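Long-range contacts in arylesterase (Sulfolobus solfataricus, PDB 5L2P), which hydrolyses aromatic esters, p-nitrophenyl esters of fatty acids and organophosphates such as paraoxon: residues P181-V186 with N279-L284; I244-E249 with L272-N277. All coordinates share one frame; numbering follows the deposited sequence.

Overall arrangement
This esterase illustrates how an alpha/beta hydrolase sheet carries its active site on the loops that leave its strands. The four segments follow in the order 181-186, 244-249, 272-277 and 279-284, so contact 1 is made by the outer pair and contact 2 by the inner pair. Their centres lie about 9 Å apart. Contact 2 pairs the last two parallel strands, 242-248 and 271-276; strand 178-182, which enters contact 1, is the next neighbour of 242-248. V183 N and V246 O, probably hydrogen-bonded at 2.7 Å, join the two contacts directly. Just after strand 271-276 the chain turns a corner at N277 and goes on to place H281, thought to be the catalytic histidine, beside V183.

Contact 1: P181-V186 with N279-L284; sequences PVVPFV and NVHAFL
The imidazole of H281 and the isopropyl group of V183 meet where a loop carrying a probable catalytic residue returns to the sheet. With CG anti to the backbone N (chi1 177°), H281 extends its ring to V183, whose CG2 lies obliquely against it, 3.5 Å from H281 CE1. This is a van der Waals touch; the ring nitrogens are bonded to other residues, ND1 to D251 OD2 and NE2 to S156 OG, consistent with a Ser-His-Asp catalytic triad. A282 follows, its CB over one face of the H281 ring near the rim and 4.4 Å from V183 CG2. V280 to F283 form a type II beta turn, closed by F283 N bonding to V280 O at 3.1 Å. The turn sends the F283 ring back toward the end of strand 178-182. There CE2 stands 3.9 Å from V182 CG1, the two side chains crossing at about a right angle, and CZ lies 4.4 Å from V183 CG1; within its own segment the ring receives N279 CB at its edge. The segments are thus joined by van der Waals packing, largely of apolar groups. V182 also packs on F153 and I155 of strand 150-155 and on I297 of helix 287-305, while F283 touches V293 of that helix as well as V246 and A248 of strand 242-248.

Contact 2: I244-E249 with L272-N277; sequences IVVTAE and LSFRVN
I244 stands opposite L272 in the parallel pair, CG2 reaching obliquely to F274 CE1 at 4.2 Å. V245 bonds through both backbone polar atoms: N donates to L272 O (3.0 Å) and O accepts from F274 N (3.1 Å). V246 lies beside F274, with CB over one face of the ring and both methyls near its far end; chi1 of F274, 57°, sets CG between backbone N and carbonyl carbon and swings the ring toward that valine. Strand 242-248, helix 254-266 and strand 271-276 form a beta-alpha-beta unit, the crossover adding the final strand to the hydrolase sheet; F274, R275 and V276 continue the sheet as an antiparallel ladder with a second subunit. On the face of V245 and S273, against helix 254-266, T247 OG1 rests 3.4 Å from R275 CB, and E258 OE2 ties both together, accepting a hydrogen bond from T247 OG1 and forming a salt bridge with R275 NE. T247 O takes V276 N almost straight, at 2.7 Å and 175°. Beyond A248, E249 N donates to V276 O (3.0 Å), while its extended side chain brings OE1 alongside N277 to bond G278 N, and OE2 forms a salt bridge with R197 of a third subunit.

Contact 1: P181-V186 with N279-L284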
ATOM      1  N   PRO A 181      12.083   3.902  19.770  1.00 51.33           N
ATOM      2  CA  PRO A 181      11.920   2.529  19.310  1.00 49.67           C
ATOM      3  C   PRO A 181      12.216   2.410  17.829  1.00 49.96           C
ATOM      4  O   PRO A 181      11.544   3.027  16.991  1.00 50.86           O
ATOM      5  CB  PRO A 181      10.448   2.224  19.610  1.00 50.34           C
ATOM      6  CG  PRO A 181       9.779   3.545  19.648  1.00 49.78           C
ATOM      7  CD  PRO A 181      10.792   4.598  19.926  1.00 49.75           C
ATOM      8  N   VAL A 182      13.228   1.613  17.510  1.00 50.17           N
ATOM      9  CA  VAL A 182      13.598   1.352  16.139  1.00 47.60           C
ATOM     10  C   VAL A 182      13.092  -0.049  15.781  1.00 49.82           C
ATOM     11  O   VAL A 182      13.298  -1.026  16.510  1.00 52.08           O
ATOM     12  CB  VAL A 182      15.111   1.412  15.995  1.00 49.85           C
ATOM     13  CG1 VAL A 182      15.550   1.048  14.574  1.00 51.76           C
ATOM     14  CG2 VAL A 182      15.599   2.789  16.388  1.00 49.29           C
ATOM     15  N   VAL A 183      12.437  -0.139  14.636  1.00 50.14           N
ATOM     16  CA  VAL A 183      11.784  -1.360  14.196  1.00 50.08           C
ATOM     17  C   VAL A 183      11.162  -2.201  15.336  1.00 48.37           C
ATOM     18  O   VAL A 183      11.300  -3.413  15.357  1.00 49.04           O
ATOM     19  CB  VAL A 183      12.716  -2.193  13.291  1.00 53.63           C
ATOM     20  CG1 VAL A 183      13.058  -1.377  12.024  1.00 55.28           C
ATOM     21  CG2 VAL A 183      13.990  -2.637  14.047  1.00 52.59           C
ATOM     22  N   PRO A 184      10.377  -1.570  16.197  1.00 47.23           N
ATOM     23  CA  PRO A 184       9.817  -2.261  17.328  1.00 47.80           C
ATOM     24  C   PRO A 184       8.745  -3.322  17.063  1.00 48.29           C
ATOM     25  O   PRO A 184       7.974  -3.237  16.087  1.00 52.51           O
ATOM     26  CB  PRO A 184       9.116  -1.107  18.095  1.00 51.58           C
ATOM     27  CG  PRO A 184       8.632  -0.201  17.022  1.00 49.92           C
ATOM     28  CD  PRO A 184       9.704  -0.258  15.962  1.00 50.53           C
ATOM     29  N   PHE A 185       8.674  -4.285  17.978  1.00 45.99           N
ATOM     30  CA  PHE A 185       7.487  -5.131  18.156  1.00 43.72           C
ATOM     31  C   PHE A 185       6.570  -4.475  19.185  1.00 44.70           C
ATOM     32  O   PHE A 185       6.975  -4.239  20.324  1.00 42.63           O
ATOM     33  CB  PHE A 185       7.899  -6.529  18.631  1.00 41.91           C
ATOM     34  CG  PHE A 185       6.750  -7.444  18.912  1.00 39.73           C
ATOM     35  CD1 PHE A 185       6.047  -7.370  20.121  1.00 39.55           C
ATOM     36  CD2 PHE A 185       6.346  -8.383  17.977  1.00 38.30           C
ATOM     37  CE1 PHE A 185       4.977  -8.233  20.388  1.00 37.33           C
ATOM     38  CE2 PHE A 185       5.268  -9.227  18.250  1.00 37.45           C
ATOM     39  CZ  PHE A 185       4.593  -9.143  19.456  1.00 36.67           C
ATOM     40  N   VAL A 186       5.319  -4.216  18.796  1.00 45.14           N
ATOM     41  CA  VAL A 186       4.337  -3.580  19.696  1.00 45.24           C
ATOM     42  C   VAL A 186       2.996  -4.298  19.783  1.00 47.34           C
ATOM     43  O   VAL A 186       2.136  -3.894  20.563  1.00 52.04           O
ATOM     44  CB  VAL A 186       4.060  -2.130  19.283  1.00 44.95           C
ATOM     45  CG1 VAL A 186       5.286  -1.283  19.512  1.00 45.43           C
ATOM     46  CG2 VAL A 186       3.606  -2.005  17.826  1.00 43.82           C
ATOM     47  N   ASN A 279      15.139  -1.623   2.687  1.00 46.40           N
ATOM     48  CA  ASN A 279      15.792  -2.273   3.788  1.00 46.71           C
ATOM     49  C   ASN A 279      14.903  -3.205   4.521  1.00 45.97           C
ATOM     50  O   ASN A 279      13.695  -3.040   4.524  1.00 45.32           O
ATOM     51  CB  ASN A 279      16.383  -1.272   4.754  1.00 47.66           C
ATOM     52  CG  ASN A 279      17.733  -0.736   4.282  1.00 50.46           C
ATOM     53  OD1 ASN A 279      18.813  -1.226   4.677  1.00 54.98           O
ATOM     54  ND2 ASN A 279      17.675   0.196   3.370  1.00 52.89           N
ATOM     55  N   VAL A 280      15.535  -4.233   5.084  1.00 45.92           N
ATOM     56  CA  VAL A 280      14.830  -5.250   5.827  1.00 45.03           C
ATOM     57  C   VAL A 280      14.942  -4.919   7.302  1.00 43.59           C
ATOM     58  O   VAL A 280      15.489  -3.901   7.674  1.00 41.37           O
ATOM     59  CB  VAL A 280      15.352  -6.670   5.492  1.00 47.11           C
ATOM     60  CG1 VAL A 280      15.155  -6.954   4.003  1.00 46.82           C
ATOM     61  CG2 VAL A 280      16.797  -6.870   5.948  1.00 47.01           C
ATOM     62  N   HIS A 281      14.380  -5.769   8.133  1.00 46.62           N
ATOM     63  CA  HIS A 281      14.363  -5.545   9.568  1.00 49.18           C
ATOM     64  C   HIS A 281      15.752  -5.261  10.132  1.00 51.67           C
ATOM     65  O   HIS A 281      16.715  -5.982   9.862  1.00 53.86           O
ATOM     66  CB  HIS A 281      13.763  -6.762  10.247  1.00 51.19           C
ATOM     67  CG  HIS A 281      13.760  -6.690  11.735  1.00 53.47           C
ATOM     68  ND1 HIS A 281      12.886  -5.901  12.449  1.00 53.72           N
ATOM     69  CD2 HIS A 281      14.527  -7.324  12.651  1.00 56.66           C
ATOM     70  CE1 HIS A 281      13.108  -6.056  13.740  1.00 56.65           C
ATOM     71  NE2 HIS A 281      14.109  -6.904  13.891  1.00 57.54           N
ATOM     72  N   ALA A 282      15.830  -4.184  10.902  1.00 55.58           N
ATOM     73  CA  ALA A 282      17.083  -3.774  11.592  1.00 53.43           C
ATOM     74  C   ALA A 282      18.226  -3.357  10.646  1.00 50.78           C
ATOM     75  O   ALA A 282      19.324  -3.180  11.073  1.00 54.07           O
ATOM     76  CB  ALA A 282      17.508  -4.847  12.558  1.00 51.33           C
ATOM     77  N   PHE A 283      17.925  -3.168   9.370  1.00 49.22           N
ATOM     78  CA  PHE A 283      18.890  -2.712   8.372  1.00 48.40           C
ATOM     79  C   PHE A 283      20.036  -3.701   8.176  1.00 48.71           C
ATOM     80  O   PHE A 283      21.135  -3.336   7.825  1.00 46.53           O
ATOM     81  CB  PHE A 283      19.376  -1.292   8.693  1.00 48.01           C
ATOM     82  CG  PHE A 283      18.279  -0.397   9.237  1.00 49.14           C
ATOM     83  CD1 PHE A 283      17.177  -0.066   8.479  1.00 48.16           C
ATOM     84  CD2 PHE A 283      18.326   0.064  10.547  1.00 51.49           C
ATOM     85  CE1 PHE A 283      16.153   0.723   8.984  1.00 49.35           C
ATOM     86  CE2 PHE A 283      17.304   0.846  11.067  1.00 52.95           C
ATOM     87  CZ  PHE A 283      16.213   1.176  10.278  1.00 51.63           C
ATOM     88  N   LEU A 284      19.734  -4.982   8.361  1.00 48.99           N
ATOM     89  CA  LEU A 284      20.695  -6.048   8.186  1.00 48.94           C
ATOM     90  C   LEU A 284      21.138  -6.188   6.748  1.00 49.89           C
ATOM     91  O   LEU A 284      20.328  -6.086   5.822  1.00 48.56           O
ATOM     92  CB  LEU A 284      20.105  -7.351   8.713  1.00 49.61           C
ATOM     93  CG  LEU A 284      20.224  -7.343  10.246  1.00 52.57           C
ATOM     94  CD1 LEU A 284      19.061  -8.080  10.903  1.00 54.00           C
ATOM     95  CD2 LEU A 284      21.581  -7.895  10.726  1.00 54.96           C
TER

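Contact 2: I244-E249 with L272-N277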
ATOM      1  N   ILE A 244      10.694   9.092  18.601  1.00 51.74           N
ATOM      2  CA  ILE A 244      11.228   8.923  17.265  1.00 50.50           C
ATOM      3  C   ILE A 244      11.069   7.445  16.910  1.00 50.57           C
ATOM      4  O   ILE A 244      11.840   6.622  17.361  1.00 50.77           O
ATOM      5  CB  ILE A 244      12.709   9.330  17.203  1.00 51.78           C
ATOM      6  CG1 ILE A 244      12.843  10.802  17.580  1.00 54.20           C
ATOM      7  CG2 ILE A 244      13.290   9.090  15.815  1.00 52.57           C
ATOM      8  CD1 ILE A 244      14.255  11.280  17.849  1.00 57.45           C
ATOM      9  N   VAL A 245      10.061   7.116  16.099  1.00 49.91           N
ATOM     10  CA  VAL A 245       9.814   5.738  15.630  1.00 47.14           C
ATOM     11  C   VAL A 245      10.340   5.521  14.218  1.00 47.04           C
ATOM     12  O   VAL A 245      10.028   6.252  13.303  1.00 45.51           O
ATOM     13  CB  VAL A 245       8.334   5.361  15.682  1.00 45.05           C
ATOM     14  CG1 VAL A 245       8.122   3.903  15.375  1.00 44.85           C
ATOM     15  CG2 VAL A 245       7.750   5.666  17.046  1.00 45.72           C
ATOM     16  N   VAL A 246      11.172   4.491  14.068  1.00 46.42           N
ATOM     17  CA  VAL A 246      11.820   4.218  12.800  1.00 45.24           C
ATOM     18  C   VAL A 246      11.399   2.832  12.340  1.00 44.66           C
ATOM     19  O   VAL A 246      11.386   1.903  13.139  1.00 47.91           O
ATOM     20  CB  VAL A 246      13.341   4.293  12.923  1.00 47.67           C
ATOM     21  CG1 VAL A 246      14.024   4.092  11.559  1.00 50.05           C
ATOM     22  CG2 VAL A 246      13.734   5.630  13.489  1.00 48.38           C
ATOM     23  N   THR A 247      10.985   2.719  11.076  1.00 42.34           N
ATOM     24  CA  THR A 247      10.591   1.468  10.509  1.00 39.98           C
ATOM     25  C   THR A 247      11.406   1.178   9.233  1.00 40.99           C
ATOM     26  O   THR A 247      12.071   2.068   8.681  1.00 41.11           O
ATOM     27  CB  THR A 247       9.091   1.428  10.195  1.00 39.48           C
ATOM     28  OG1 THR A 247       8.718   2.492   9.307  1.00 40.56           O
ATOM     29  CG2 THR A 247       8.270   1.493  11.465  1.00 38.59           C
ATOM     30  N   ALA A 248      11.321  -0.070   8.760  1.00 39.33           N
ATOM     31  CA  ALA A 248      11.901  -0.459   7.508  1.00 38.87           C
ATOM     32  C   ALA A 248      10.826  -0.978   6.544  1.00 37.82           C
ATOM     33  O   ALA A 248       9.900  -1.683   6.951  1.00 37.01           O
ATOM     34  CB  ALA A 248      12.939  -1.540   7.746  1.00 39.59           C
ATOM     35  N   GLU A 249      10.995  -0.700   5.251  1.00 38.43           N
ATOM     36  CA  GLU A 249       9.985  -1.044   4.248  1.00 39.66           C
ATOM     37  C   GLU A 249       9.685  -2.531   4.109  1.00 39.28           C
ATOM     38  O   GLU A 249       8.510  -2.941   4.018  1.00 44.65           O
ATOM     39  CB  GLU A 249      10.386  -0.445   2.890  1.00 40.59           C
ATOM     40  CG  GLU A 249       9.420  -0.669   1.755  1.00 41.03           C
ATOM     41  CD  GLU A 249       9.915  -0.070   0.471  1.00 44.79           C
ATOM     42  OE1 GLU A 249      11.113   0.328   0.464  1.00 43.90           O
ATOM     43  OE2 GLU A 249       9.109   0.032  -0.524  1.00 49.19           O
ATOM     44  N   LEU A 272       8.106  11.973  15.618  1.00 51.14           N
ATOM     45  CA  LEU A 272       8.639  11.804  14.286  1.00 48.39           C
ATOM     46  C   LEU A 272       8.616  10.319  13.995  1.00 48.14           C
ATOM     47  O   LEU A 272       8.886   9.501  14.812  1.00 53.00           O
ATOM     48  CB  LEU A 272      10.038  12.375  14.203  1.00 47.83           C
ATOM     49  CG  LEU A 272      10.690  12.323  12.844  1.00 48.19           C
ATOM     50  CD1 LEU A 272      10.084  13.338  11.889  1.00 46.89           C
ATOM     51  CD2 LEU A 272      12.204  12.558  12.999  1.00 49.31           C
ATOM     52  N   SER A 273       8.227   9.969  12.802  1.00 49.51           N
ATOM     53  CA  SER A 273       8.097   8.612  12.358  1.00 47.28           C
ATOM     54  C   SER A 273       8.552   8.585  10.922  1.00 45.90           C
ATOM     55  O   SER A 273       8.034   9.289  10.061  1.00 47.15           O
ATOM     56  CB  SER A 273       6.642   8.165  12.442  1.00 50.15           C
ATOM     57  OG  SER A 273       6.474   6.885  11.859  1.00 52.79           O
ATOM     58  N   PHE A 274       9.556   7.791  10.636  1.00 46.11           N
ATOM     59  CA  PHE A 274       9.969   7.665   9.243  1.00 46.15           C
ATOM     60  C   PHE A 274      10.247   6.235   8.926  1.00 44.08           C
ATOM     61  O   PHE A 274      10.514   5.461   9.813  1.00 46.42           O
ATOM     62  CB  PHE A 274      11.152   8.580   8.871  1.00 46.55           C
ATOM     63  CG  PHE A 274      12.365   8.373   9.694  1.00 47.68           C
ATOM     64  CD1 PHE A 274      12.536   9.054  10.878  1.00 48.10           C
ATOM     65  CD2 PHE A 274      13.374   7.523   9.249  1.00 49.35           C
ATOM     66  CE1 PHE A 274      13.660   8.855  11.643  1.00 49.03           C
ATOM     67  CE2 PHE A 274      14.505   7.313   9.992  1.00 50.40           C
ATOM     68  CZ  PHE A 274      14.651   7.967  11.197  1.00 51.39           C
ATOM     69  N   ARG A 275      10.106   5.893   7.652  1.00 43.96           N
ATOM     70  CA  ARG A 275      10.297   4.552   7.145  1.00 42.48           C
ATOM     71  C   ARG A 275      11.537   4.543   6.240  1.00 43.79           C
ATOM     72  O   ARG A 275      11.630   5.352   5.315  1.00 40.57           O
ATOM     73  CB  ARG A 275       9.108   4.134   6.333  1.00 42.10           C
ATOM     74  CG  ARG A 275       9.246   2.760   5.660  1.00 41.80           C
ATOM     75  CD  ARG A 275       8.230   2.643   4.501  1.00 41.58           C
ATOM     76  NE  ARG A 275       6.842   2.549   4.961  1.00 39.58           N
ATOM     77  CZ  ARG A 275       5.857   2.071   4.216  1.00 37.72           C
ATOM     78  NH1 ARG A 275       6.049   1.765   2.960  1.00 37.23           N
ATOM     79  NH2 ARG A 275       4.685   1.851   4.749  1.00 38.06           N
ATOM     80  N   VAL A 276      12.491   3.646   6.537  1.00 45.29           N
ATOM     81  CA  VAL A 276      13.687   3.496   5.699  1.00 47.37           C
ATOM     82  C   VAL A 276      13.374   2.526   4.546  1.00 47.31           C
ATOM     83  O   VAL A 276      13.078   1.338   4.776  1.00 46.53           O
ATOM     84  CB  VAL A 276      14.875   2.969   6.509  1.00 50.37           C
ATOM     85  CG1 VAL A 276      16.104   2.795   5.625  1.00 52.31           C
ATOM     86  CG2 VAL A 276      15.183   3.905   7.684  1.00 51.97           C
ATOM     87  N   ASN A 277      13.426   3.027   3.318  1.00 44.97           N
ATOM     88  CA  ASN A 277      13.100   2.195   2.183  1.00 46.17           C
ATOM     89  C   ASN A 277      14.261   1.267   1.736  1.00 46.10           C
ATOM     90  O   ASN A 277      15.416   1.528   1.989  1.00 46.14           O
ATOM     91  CB  ASN A 277      12.611   3.061   1.021  1.00 48.59           C
ATOM     92  CG  ASN A 277      11.299   3.858   1.344  1.00 50.31           C
ATOM     93  OD1 ASN A 277      10.385   3.378   2.015  1.00 48.21           O
ATOM     94  ND2 ASN A 277      11.234   5.087   0.856  1.00 47.56           N
TER